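Local coordinates for protein NRD1 (Saccharomyces cerevisiae, PDB 3CLJ), which binds the phosphorylated C-terminal domain of RNA polymerase II through its CTD-interacting domain, as part of the Nrd1-Nab3-Sen1 transcription termination complex, at residues D37-I42 / A91-T96. Sequence-based numbering, arbitrary orientation.
Sequences DIESKI and AHAINT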
loop_
_atom_site.group_PDB
_atom_site.type_symbol
_atom_site.label_atom_id
_atom_site.label_comp_id
_atom_site.label_asym_id
_atom_site.label_seq_id
_atom_site.Cartn_x
_atom_site.Cartn_y
_atom_site.Cartn_z
ATOM N N ASP A 37 8.533 -12.411 9.437
ATOM C CA ASP A 37 8.393 -13.872 9.203
ATOM C C ASP A 37 7.006 -14.270 8.627
ATOM O O ASP A 37 6.928 -15.109 7.751
ATOM C CB ASP A 37 8.842 -14.721 10.430
ATOM C CG ASP A 37 7.875 -14.641 11.642
ATOM O OD1 ASP A 37 7.394 -13.563 12.076
ATOM O OD2 ASP A 37 7.624 -15.711 12.223
ATOM N N ILE A 38 5.937 -13.618 9.101
ATOM C CA ILE A 38 4.590 -13.820 8.561
ATOM C C ILE A 38 4.144 -12.705 7.571
ATOM O O ILE A 38 2.944 -12.477 7.384
ATOM C CB ILE A 38 3.531 -14.075 9.694
ATOM C CG1 ILE A 38 3.566 -12.926 10.705
ATOM C CG2 ILE A 38 3.714 -15.538 10.336
ATOM C CD1 ILE A 38 2.254 -12.662 11.365
ATOM N N GLU A 39 5.103 -12.045 6.904
ATOM C CA GLU A 39 4.776 -10.988 5.954
ATOM C C GLU A 39 3.776 -11.469 4.900
ATOM O O GLU A 39 3.018 -10.671 4.352
ATOM C CB GLU A 39 6.022 -10.449 5.228
ATOM C CG GLU A 39 6.865 -11.491 4.500
ATOM C CD GLU A 39 6.328 -11.913 3.116
ATOM O OE1 GLU A 39 6.817 -12.937 2.564
ATOM O OE2 GLU A 39 5.442 -11.217 2.600
ATOM N N SER A 40 3.783 -12.764 4.600
ATOM C CA SER A 40 2.982 -13.249 3.494
ATOM C C SER A 40 1.478 -13.007 3.735
ATOM O O SER A 40 0.739 -12.644 2.826
ATOM C CB SER A 40 3.358 -14.693 3.178
ATOM O OG SER A 40 2.259 -15.402 2.654
ATOM N N LYS A 41 1.039 -13.180 4.978
ATOM C CA LYS A 41 -0.356 -12.911 5.295
ATOM C C LYS A 41 -0.666 -11.444 5.718
ATOM O O LYS A 41 -1.840 -11.044 5.721
ATOM C CB LYS A 41 -0.951 -13.992 6.237
ATOM C CG LYS A 41 -0.562 -13.944 7.702
ATOM C CD LYS A 41 -1.207 -15.148 8.453
ATOM C CE LYS A 41 -0.687 -15.206 9.919
ATOM N NZ LYS A 41 -1.185 -16.309 10.846
ATOM N N ILE A 42 0.364 -10.671 6.080
ATOM C CA ILE A 42 0.225 -9.221 6.280
ATOM C C ILE A 42 -0.016 -8.560 4.907
ATOM O O ILE A 42 -0.930 -7.713 4.757
ATOM C CB ILE A 42 1.483 -8.597 6.966
ATOM C CG1 ILE A 42 1.560 -9.035 8.470
ATOM C CG2 ILE A 42 1.566 -7.036 6.688
ATOM C CD1 ILE A 42 2.992 -9.153 9.053
ATOM N N ALA A 91 12.029 -8.675 0.893
ATOM C CA ALA A 91 12.177 -8.712 -0.557
ATOM C C ALA A 91 10.943 -9.345 -1.224
ATOM O O ALA A 91 10.430 -8.822 -2.208
ATOM C CB ALA A 91 13.442 -9.463 -0.935
ATOM N N HIS A 92 10.471 -10.450 -0.661
ATOM C CA HIS A 92 9.290 -11.165 -1.153
ATOM C C HIS A 92 8.032 -10.271 -1.000
ATOM O O HIS A 92 7.246 -10.126 -1.946
ATOM C CB HIS A 92 9.144 -12.486 -0.397
ATOM C CG HIS A 92 7.953 -13.288 -0.807
ATOM N ND1 HIS A 92 6.827 -13.413 -0.015
ATOM C CD2 HIS A 92 7.707 -14.004 -1.931
ATOM C CE1 HIS A 92 5.937 -14.163 -0.639
ATOM N NE2 HIS A 92 6.450 -14.543 -1.797
ATOM N N ALA A 93 7.873 -9.679 0.183
ATOM C CA ALA A 93 6.766 -8.770 0.458
ATOM C C ALA A 93 6.671 -7.692 -0.619
ATOM O O ALA A 93 5.582 -7.454 -1.158
ATOM C CB ALA A 93 6.901 -8.149 1.857
ATOM N N ILE A 94 7.809 -7.050 -0.931
ATOM C CA ILE A 94 7.869 -5.972 -1.934
ATOM C C ILE A 94 7.611 -6.515 -3.340
ATOM O O ILE A 94 7.034 -5.824 -4.165
ATOM C CB ILE A 94 9.245 -5.216 -1.891
ATOM C CG1 ILE A 94 9.365 -4.401 -0.590
ATOM C CG2 ILE A 94 9.390 -4.245 -3.072
ATOM C CD1 ILE A 94 10.833 -4.056 -0.270
ATOM N N ASN A 95 8.035 -7.749 -3.593
ATOM C CA ASN A 95 7.785 -8.390 -4.876
ATOM C C ASN A 95 6.331 -8.672 -5.073
ATOM O O ASN A 95 5.819 -8.378 -6.131
ATOM C CB ASN A 95 8.638 -9.668 -5.056
ATOM C CG ASN A 95 10.030 -9.349 -5.561
ATOM O OD1 ASN A 95 10.239 -8.276 -6.170
ATOM N ND2 ASN A 95 11.008 -10.254 -5.299
ATOM N N THR A 96 5.669 -9.160 -4.022
ATOM C CA THR A 96 4.218 -9.432 -4.026
ATOM C C THR A 96 3.396 -8.163 -4.301
ATOM O O THR A 96 2.480 -8.181 -5.111
ATOM C CB THR A 96 3.778 -10.073 -2.697
ATOM O OG1 THR A 96 4.525 -11.273 -2.510
ATOM C CG2 THR A 96 2.272 -10.430 -2.652
HETATM O O HOH W 1 4.217 -11.611 0.063
#
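A histidine-carboxylate hydrogen bond between E39 and H92 ties the first turn of helix 39-52 to the first turn of helix 90-111 in the all-helical CTD-interacting domain, a worked example of how one buried acid can join two helices. ND1 of H92 donates to OE1 of E39 over 2.6 Å, with an N-H...O angle of 155°. The oxygen is approached on its syn side, and the carboxylate stands at the edge of the imidazole, the two planes turned 68° apart. With CG of E39 lodged between its backbone N and carbonyl carbon (chi1 55°) and the chain bent again at chi2, the carboxylate comes to lie alongside H92 and A93. The H92 ring swings out to meet it, CG anti to the backbone N. OE1 is gripped twice, because the backbone N of G88, in the loop leading into that helix, also donates to it. The other oxygen, OE2, rests 3.5 Å from CB of A93 and accepts a hydrogen bond from a water at 2.8 Å; that water lies 2.6 Å from OG1 of T96, to which it is also hydrogen-bonded. Y72 of helix 58-77 packs against both E39 and A93. An alanine in place of E39 would probably leave H92 ND1 and the G88 amide without their shared acceptor and break the link through the water to T96. Such a buried carboxylate, shared by an imidazole, a loop amide and a bridging water, is a His-carboxylate link between two helices of the right-handed superhelical CID fold.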